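Local coordinates for LanC-like protein GCR2 (PDB 3T33) that may play a role in abscisic acid signalling and is a zinc-binding member of the LanC-like protein family, at residues A[348-352]-A[353-357]; A[402-405]-A[406-409]; A[155-158]-A[159-162]. All blocks are in the same frame, centred on the assembly; numbering follows the deposited sequence.

Contact 1 of 3, residues A[348-352]-A[353-357]; sequences RLTRN and PKYLY
The backbone of Asn352 turns its carbonyl into the helix that follows, where Asn352 O accepts from Tyr355 N at 3.0 Å. Asn352 is the N-cap of helix 353-375 in the tight turn of an alpha hairpin: helix 336-350 stops, the chain reverses through Arg351 and Asn352, and helix 353-375 sets off. Arg351 makes the break by adopting positive phi (56°). Its side chain swings back along the helix just finished, and NH1 donates to Arg348 O in the carbonyl plane, on a lone pair, at 2.9 Å. The cap itself comes from the Asn352 side chain. With CG anti to the backbone N (chi1 -179°), OD1 hangs over the first turn and accepts from Lys354 N at 3.2 Å, closing an Asx turn; here the donor stands out of the amide plane. Pro353, which has no N-H to offer, follows the cap, and its ring crosses the asparagine side chain at about a right angle. Lys354 passes beside the cap, its CB 3.4 Å from Asn352 OD1, and a bend at chi3 lays CE over one face of the Tyr355 ring. The ring in turn rests on Leu346 and Tyr347 of the preceding helix. Thr350 closes the turn from the other helix. Its OG1 bonds to Leu346 O and also accepts from Asn352 N in an ST turn, and it meets the Tyr355 ring at the edge, near the ring plane, with OG1 3.2 Å from CD2.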
loop_
_atom_site.group_PDB
_atom_site.type_symbol
_atom_site.label_atom_id
_atom_site.label_comp_id
_atom_site.label_asym_id
_atom_site.label_seq_id
_atom_site.Cartn_x
_atom_site.Cartn_y
_atom_site.Cartn_z
ATOM N N ARG A 348 8.315 -11.631 -1.347
ATOM C CA ARG A 348 7.437 -12.324 -2.267
ATOM C C ARG A 348 8.121 -12.621 -3.597
ATOM O O ARG A 348 7.943 -13.703 -4.138
ATOM C CB ARG A 348 6.170 -11.542 -2.554
ATOM C CG ARG A 348 5.232 -11.252 -1.355
ATOM C CD ARG A 348 3.801 -10.856 -1.869
ATOM N NE ARG A 348 3.855 -9.521 -2.450
ATOM C CZ ARG A 348 3.622 -9.261 -3.718
ATOM N NH1 ARG A 348 3.236 -10.213 -4.544
ATOM N NH2 ARG A 348 3.747 -8.020 -4.147
ATOM N N LEU A 349 8.881 -11.664 -4.120
ATOM C CA LEU A 349 9.497 -11.816 -5.436
ATOM C C LEU A 349 10.717 -12.808 -5.420
ATOM O O LEU A 349 10.836 -13.596 -6.322
ATOM C CB LEU A 349 9.958 -10.463 -5.945
ATOM C CG LEU A 349 10.791 -10.480 -7.207
ATOM C CD1 LEU A 349 9.914 -10.784 -8.431
ATOM C CD2 LEU A 349 11.593 -9.181 -7.399
ATOM N N THR A 350 11.594 -12.753 -4.390
ATOM C CA THR A 350 12.857 -13.515 -4.400
ATOM C C THR A 350 12.855 -14.803 -3.560
ATOM O O THR A 350 13.706 -15.710 -3.778
ATOM C CB THR A 350 14.023 -12.642 -3.945
ATOM O OG1 THR A 350 13.778 -12.150 -2.623
ATOM C CG2 THR A 350 14.179 -11.427 -4.859
ATOM N N ARG A 351 11.892 -14.888 -2.629
ATOM C CA ARG A 351 11.896 -15.874 -1.569
ATOM C C ARG A 351 13.170 -15.876 -0.679
ATOM O O ARG A 351 13.494 -16.899 -0.026
ATOM C CB ARG A 351 11.634 -17.269 -2.137
ATOM C CG ARG A 351 10.259 -17.782 -1.759
ATOM C CD ARG A 351 9.053 -16.931 -2.276
ATOM N NE ARG A 351 7.794 -17.692 -2.218
ATOM C CZ ARG A 351 6.586 -17.191 -2.496
ATOM N NH1 ARG A 351 6.464 -15.923 -2.880
ATOM N NH2 ARG A 351 5.515 -17.964 -2.432
ATOM N N ASN A 352 13.879 -14.743 -0.670
ATOM C CA ASN A 352 15.130 -14.621 0.032
ATOM C C ASN A 352 14.820 -14.157 1.462
ATOM O O ASN A 352 14.293 -13.039 1.630
ATOM C CB ASN A 352 16.091 -13.651 -0.741
ATOM C CG ASN A 352 17.460 -13.507 -0.044
ATOM O OD1 ASN A 352 17.594 -13.951 1.075
ATOM N ND2 ASN A 352 18.419 -12.783 -0.652
ATOM N N PRO A 353 15.143 -14.988 2.512
ATOM C CA PRO A 353 14.647 -14.700 3.876
ATOM C C PRO A 353 15.249 -13.451 4.439
ATOM O O PRO A 353 14.784 -12.991 5.458
ATOM C CB PRO A 353 15.156 -15.894 4.707
ATOM C CG PRO A 353 16.439 -16.380 3.895
ATOM C CD PRO A 353 15.951 -16.242 2.482
ATOM N N LYS A 354 16.318 -12.940 3.826
ATOM C CA LYS A 354 16.869 -11.620 4.189
ATOM C C LYS A 354 15.784 -10.480 4.135
ATOM O O LYS A 354 15.727 -9.563 4.995
ATOM C CB LYS A 354 18.024 -11.281 3.207
ATOM C CG LYS A 354 18.334 -9.765 3.125
ATOM C CD LYS A 354 19.560 -9.366 2.280
ATOM C CE LYS A 354 19.279 -9.353 0.774
ATOM N NZ LYS A 354 20.556 -9.301 -0.089
ATOM N N TYR A 355 14.951 -10.539 3.094
ATOM C CA TYR A 355 13.870 -9.582 2.868
ATOM C C TYR A 355 12.779 -9.745 3.907
ATOM O O TYR A 355 12.348 -8.749 4.477
ATOM C CB TYR A 355 13.393 -9.676 1.402
ATOM C CG TYR A 355 14.458 -9.137 0.458
ATOM C CD1 TYR A 355 14.993 -7.874 0.680
ATOM C CD2 TYR A 355 14.942 -9.873 -0.628
ATOM C CE1 TYR A 355 15.991 -7.319 -0.136
ATOM C CE2 TYR A 355 15.958 -9.326 -1.498
ATOM C CZ TYR A 355 16.464 -8.051 -1.218
ATOM O OH TYR A 355 17.423 -7.434 -1.992
ATOM N N LEU A 356 12.375 -10.974 4.228
ATOM C CA LEU A 356 11.469 -11.219 5.406
ATOM C C LEU A 356 12.035 -10.686 6.713
ATOM O O LEU A 356 11.342 -10.013 7.564
ATOM C CB LEU A 356 11.274 -12.695 5.659
ATOM C CG LEU A 356 9.934 -13.193 6.207
ATOM C CD1 LEU A 356 10.128 -14.435 7.043
ATOM C CD2 LEU A 356 9.093 -12.149 6.933
ATOM N N TYR A 357 13.318 -10.984 6.879
ATOM C CA TYR A 357 13.991 -10.467 8.038
ATOM C C TYR A 357 13.927 -8.931 8.104
ATOM O O TYR A 357 13.773 -8.345 9.174
ATOM C CB TYR A 357 15.446 -10.928 8.080
ATOM C CG TYR A 357 16.140 -10.259 9.181
ATOM C CD1 TYR A 357 15.935 -10.646 10.507
ATOM C CD2 TYR A 357 16.916 -9.164 8.935
ATOM C CE1 TYR A 357 16.556 -9.970 11.551
ATOM C CE2 TYR A 357 17.490 -8.506 9.931
ATOM C CZ TYR A 357 17.334 -8.908 11.237
ATOM O OH TYR A 357 17.991 -8.152 12.214
#

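Contact 2 of 3, residues A[402-405]-A[406-409]; sequences MNDP and TQAL
Asp404 lies alongside Gln407, both side chains pointing the same way, and its carboxylate overlaps the aliphatic start of the glutamine: OD2 is 3.4 Å from Gln407 CG. The carboxylate and the amide are turned 52° apart and do not stack. The glutamine bends at chi2 (-55°), which carries its amide away from the aspartate. Beneath this pair the backbone folds back, and Asp404 O accepts from Gln407 N at 2.8 Å. One residue on, a weak bond of 3.4 Å runs from Ala408 N to Pro405 O; the methyl CB of Ala408 sits close to the same oxygen.

Asp404 and Thr406 do not join directly, their OD1 and OG1 being 4.0 Å apart, but a water spans them. It donates to Asp404 OD1 at 2.7 Å, accepts from Thr406 N at 2.9 Å and also bonds to Thr406 OG1. One solvent molecule thus serves a carboxylate oxygen, a peptide N-H and a hydroxyl. With chi1 62°, the hydroxyl of Thr406 is tucked between its own backbone N and carbonyl carbon, which places OG1 beside the N-H that shares the water.

Pro405 packs inward on Tyr45, Leu344 and Leu356, and Ala408 also meets Leu344, while the polar pair of Asp404 and Gln407 lies on an exposed side. Ahead of the turn, Met402 O receives a bond from Tyr45 OH. The backbone angles of Pro405 and Thr406 make Asp404 to Gln407 a type I beta turn, with proline in its customary second place and a water linking the first side chain to the third N-H.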
loop_
_atom_site.group_PDB
_atom_site.type_symbol
_atom_site.label_atom_id
_atom_site.label_comp_id
_atom_site.label_asym_id
_atom_site.label_seq_id
_atom_site.Cartn_x
_atom_site.Cartn_y
_atom_site.Cartn_z
ATOM N N MET A 402 1.662 -9.513 8.304
ATOM C CA MET A 402 2.860 -10.328 8.669
ATOM C C MET A 402 2.520 -11.775 9.056
ATOM O O MET A 402 3.357 -12.661 8.994
ATOM C CB MET A 402 3.675 -9.706 9.782
ATOM C CG MET A 402 4.227 -8.312 9.518
ATOM S SD MET A 402 5.625 -8.314 8.375
ATOM C CE MET A 402 6.886 -8.949 9.482
ATOM N N ASN A 403 1.284 -12.031 9.425
ATOM C CA ASN A 403 0.908 -13.374 9.732
ATOM C C ASN A 403 1.168 -14.317 8.561
ATOM O O ASN A 403 1.487 -15.487 8.796
ATOM C CB ASN A 403 -0.556 -13.440 10.127
ATOM C CG ASN A 403 -0.829 -14.573 11.068
ATOM O OD1 ASN A 403 -0.447 -14.514 12.250
ATOM N ND2 ASN A 403 -1.450 -15.659 10.541
ATOM N N ASP A 404 1.044 -13.819 7.307
ATOM C CA ASP A 404 1.225 -14.680 6.155
ATOM C C ASP A 404 1.973 -13.860 5.090
ATOM O O ASP A 404 1.386 -13.366 4.115
ATOM C CB ASP A 404 -0.120 -15.234 5.683
ATOM C CG ASP A 404 0.022 -16.378 4.645
ATOM O OD1 ASP A 404 1.151 -16.795 4.271
ATOM O OD2 ASP A 404 -1.006 -16.867 4.190
ATOM N N PRO A 405 3.268 -13.656 5.325
ATOM C CA PRO A 405 4.004 -12.563 4.696
ATOM C C PRO A 405 4.100 -12.669 3.175
ATOM O O PRO A 405 4.178 -11.623 2.490
ATOM C CB PRO A 405 5.385 -12.595 5.380
ATOM C CG PRO A 405 5.423 -13.889 6.222
ATOM C CD PRO A 405 4.056 -14.433 6.322
ATOM N N THR A 406 4.005 -13.881 2.629
ATOM C CA THR A 406 3.985 -14.069 1.162
ATOM C C THR A 406 2.617 -13.720 0.491
ATOM O O THR A 406 2.521 -13.656 -0.734
ATOM C CB THR A 406 4.518 -15.477 0.692
ATOM O OG1 THR A 406 3.693 -16.536 1.214
ATOM C CG2 THR A 406 5.944 -15.672 1.203
ATOM N N GLN A 407 1.576 -13.556 1.302
ATOM C CA GLN A 407 0.267 -13.151 0.827
ATOM C C GLN A 407 0.051 -11.619 1.072
ATOM O O GLN A 407 -0.937 -11.094 0.672
ATOM C CB GLN A 407 -0.840 -13.964 1.520
ATOM C CG GLN A 407 -0.910 -15.431 1.072
ATOM C CD GLN A 407 -1.046 -15.589 -0.466
ATOM O OE1 GLN A 407 -0.287 -16.320 -1.090
ATOM N NE2 GLN A 407 -2.014 -14.888 -1.067
ATOM N N ALA A 408 0.978 -10.950 1.750
ATOM C CA ALA A 408 0.864 -9.534 2.116
ATOM C C ALA A 408 0.935 -8.606 0.927
ATOM O O ALA A 408 1.882 -8.687 0.164
ATOM C CB ALA A 408 1.942 -9.160 3.070
ATOM N N LEU A 409 -0.097 -7.766 0.792
ATOM C CA LEU A 409 -0.243 -6.738 -0.266
ATOM C C LEU A 409 -0.411 -5.301 0.279
ATOM O O LEU A 409 -1.302 -5.099 1.062
ATOM C CB LEU A 409 -1.452 -7.082 -1.125
ATOM C CG LEU A 409 -1.307 -8.446 -1.824
ATOM C CD1 LEU A 409 -2.670 -8.913 -2.485
ATOM C CD2 LEU A 409 -0.177 -8.448 -2.876
HETATM O O HOH W 1 3.776 -16.445 3.927
#

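Contact 3 of 3, residues A[155-158]-A[159-162]; sequences ARFR and GIRL
Arg161 folds back on the chain to reach Arg158: NH1 donates to Arg158 O at 2.8 Å, almost perfectly straight (178°), with the oxygen in the guanidinium plane at its edge. A bend at chi2 (-76°) turns the arginine round to do this. The same nitrogen donates to Ile160 O, also at 2.8 Å, from well above that carbonyl plane, while Gly159 O stands 3.3 Å above one face of the guanidinium, offset toward its rim.

Next come the backbone bonds by which the chain turns out of helix 147-158. Ile160 N bonds to Phe157 O at 3.1 Å, whereas Gly159 N is divided between two weak bonds, to Ala155 O and Arg156 O. Phe157 O has a further donor, a water that gives its other hydrogen to Ile160 O and so bridges the two carbonyls.

On the apolar side, Ile160 CD1 lies obliquely to the Phe157 ring, 4.3 Å from Phe157 CD1. Neighbouring helices and a loop set this pair in place: the ring packs on Cys134, Ala180 and Leu184, and the isoleucine on Tyr130, Tyr177 and the loop residue Val124. The flanking arginines are held by other partners, Arg156 by a salt bridge to Asp115 and Arg158 by a bond from NH2 to Ser192 O.

The turn therefore has a greasy side facing helices 130-144 and 174-188, and an exposed polar side where one guanidinium nitrogen bonds to the carbonyls of Arg158 and Ile160. A positive charge next to the carbonyl-rich end of a helix is expected to interact favourably with the helix dipole.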
loop_
_atom_site.group_PDB
_atom_site.type_symbol
_atom_site.label_atom_id
_atom_site.label_comp_id
_atom_site.label_asym_id
_atom_site.label_seq_id
_atom_site.Cartn_x
_atom_site.Cartn_y
_atom_site.Cartn_z
ATOM N N ALA A 155 -24.317 -2.419 -8.279
ATOM C CA ALA A 155 -25.100 -1.383 -9.009
ATOM C C ALA A 155 -24.569 0.031 -8.700
ATOM O O ALA A 155 -24.465 0.879 -9.596
ATOM C CB ALA A 155 -26.641 -1.491 -8.671
ATOM N N ARG A 156 -24.212 0.292 -7.442
ATOM C CA ARG A 156 -23.672 1.584 -7.123
ATOM C C ARG A 156 -22.305 1.732 -7.759
ATOM O O ARG A 156 -21.936 2.821 -8.247
ATOM C CB ARG A 156 -23.574 1.792 -5.622
ATOM C CG ARG A 156 -24.928 1.982 -4.940
ATOM C CD ARG A 156 -24.794 1.586 -3.450
ATOM N NE ARG A 156 -26.068 1.591 -2.719
ATOM C CZ ARG A 156 -26.262 0.974 -1.549
ATOM N NH1 ARG A 156 -25.267 0.294 -0.966
ATOM N NH2 ARG A 156 -27.450 1.027 -0.952
ATOM N N PHE A 157 -21.548 0.646 -7.812
ATOM C CA PHE A 157 -20.214 0.794 -8.343
ATOM C C PHE A 157 -20.367 1.092 -9.874
ATOM O O PHE A 157 -19.731 1.961 -10.412
ATOM C CB PHE A 157 -19.393 -0.477 -8.148
ATOM C CG PHE A 157 -17.932 -0.285 -8.498
ATOM C CD1 PHE A 157 -17.549 0.233 -9.722
ATOM C CD2 PHE A 157 -16.936 -0.601 -7.604
ATOM C CE1 PHE A 157 -16.210 0.433 -10.022
ATOM C CE2 PHE A 157 -15.617 -0.423 -7.929
ATOM C CZ PHE A 157 -15.254 0.111 -9.113
ATOM N N ARG A 158 -21.210 0.327 -10.540
ATOM C CA ARG A 158 -21.478 0.464 -11.963
ATOM C C ARG A 158 -22.118 1.801 -12.392
ATOM O O ARG A 158 -22.077 2.132 -13.608
ATOM C CB ARG A 158 -22.376 -0.675 -12.380
ATOM C CG ARG A 158 -21.650 -2.029 -12.478
ATOM C CD ARG A 158 -22.625 -3.030 -12.950
ATOM N NE ARG A 158 -22.013 -4.312 -13.165
ATOM C CZ ARG A 158 -22.699 -5.446 -13.282
ATOM N NH1 ARG A 158 -24.035 -5.469 -13.167
ATOM N NH2 ARG A 158 -22.053 -6.560 -13.524
ATOM N N GLY A 159 -22.683 2.548 -11.428
ATOM C CA GLY A 159 -23.214 3.908 -11.683
ATOM C C GLY A 159 -22.146 4.997 -11.704
ATOM O O GLY A 159 -22.401 6.164 -12.115
ATOM N N ILE A 160 -20.936 4.659 -11.274
ATOM C CA ILE A 160 -19.875 5.665 -11.278
ATOM C C ILE A 160 -19.515 6.103 -12.690
ATOM O O ILE A 160 -19.350 5.274 -13.582
ATOM C CB ILE A 160 -18.605 5.176 -10.467
ATOM C CG1 ILE A 160 -18.917 5.120 -8.953
ATOM C CG2 ILE A 160 -17.418 6.081 -10.668
ATOM C CD1 ILE A 160 -17.997 4.181 -8.145
ATOM N N ARG A 161 -19.363 7.411 -12.885
ATOM C CA ARG A 161 -18.928 7.939 -14.167
ATOM C C ARG A 161 -17.719 8.844 -13.996
ATOM O O ARG A 161 -17.573 9.505 -12.966
ATOM C CB ARG A 161 -20.068 8.744 -14.819
ATOM C CG ARG A 161 -21.375 7.949 -15.038
ATOM C CD ARG A 161 -21.228 7.018 -16.232
ATOM N NE ARG A 161 -22.467 6.228 -16.303
ATOM C CZ ARG A 161 -22.658 5.065 -15.688
ATOM N NH1 ARG A 161 -21.668 4.517 -14.921
ATOM N NH2 ARG A 161 -23.861 4.480 -15.786
ATOM N N LEU A 162 -16.855 8.890 -15.002
ATOM C CA LEU A 162 -15.637 9.677 -14.897
ATOM C C LEU A 162 -15.746 10.979 -15.649
ATOM O O LEU A 162 -15.780 10.929 -16.879
ATOM C CB LEU A 162 -14.452 8.901 -15.475
ATOM C CG LEU A 162 -14.386 7.439 -15.033
ATOM C CD1 LEU A 162 -13.330 6.715 -15.847
ATOM C CD2 LEU A 162 -14.055 7.366 -13.532
HETATM O O HOH W 2 -18.377 2.572 -13.065
#

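Contacts 1 and 2 are neighbours, their centres 11 Å apart, and they touch through Arg348. Its CD lies 3.3 Å from Thr406 O and its CG 4.0 Å from Pro405 O, while NH2 goes on to a salt bridge with Glu414. Leu356 of contact 1 also packs on Pro405, so the hairpin turn and the chain leaving helix 392-402 lie against each other. Contact 3 sits apart, 39 Å from contact 1 and 31 Å from contact 2 between centres, and on the opposite side of the chain's centre from contact 1. All three are surface turns of the helical LanC-like domain, away from the zinc held by Cys288, Cys333 and His334.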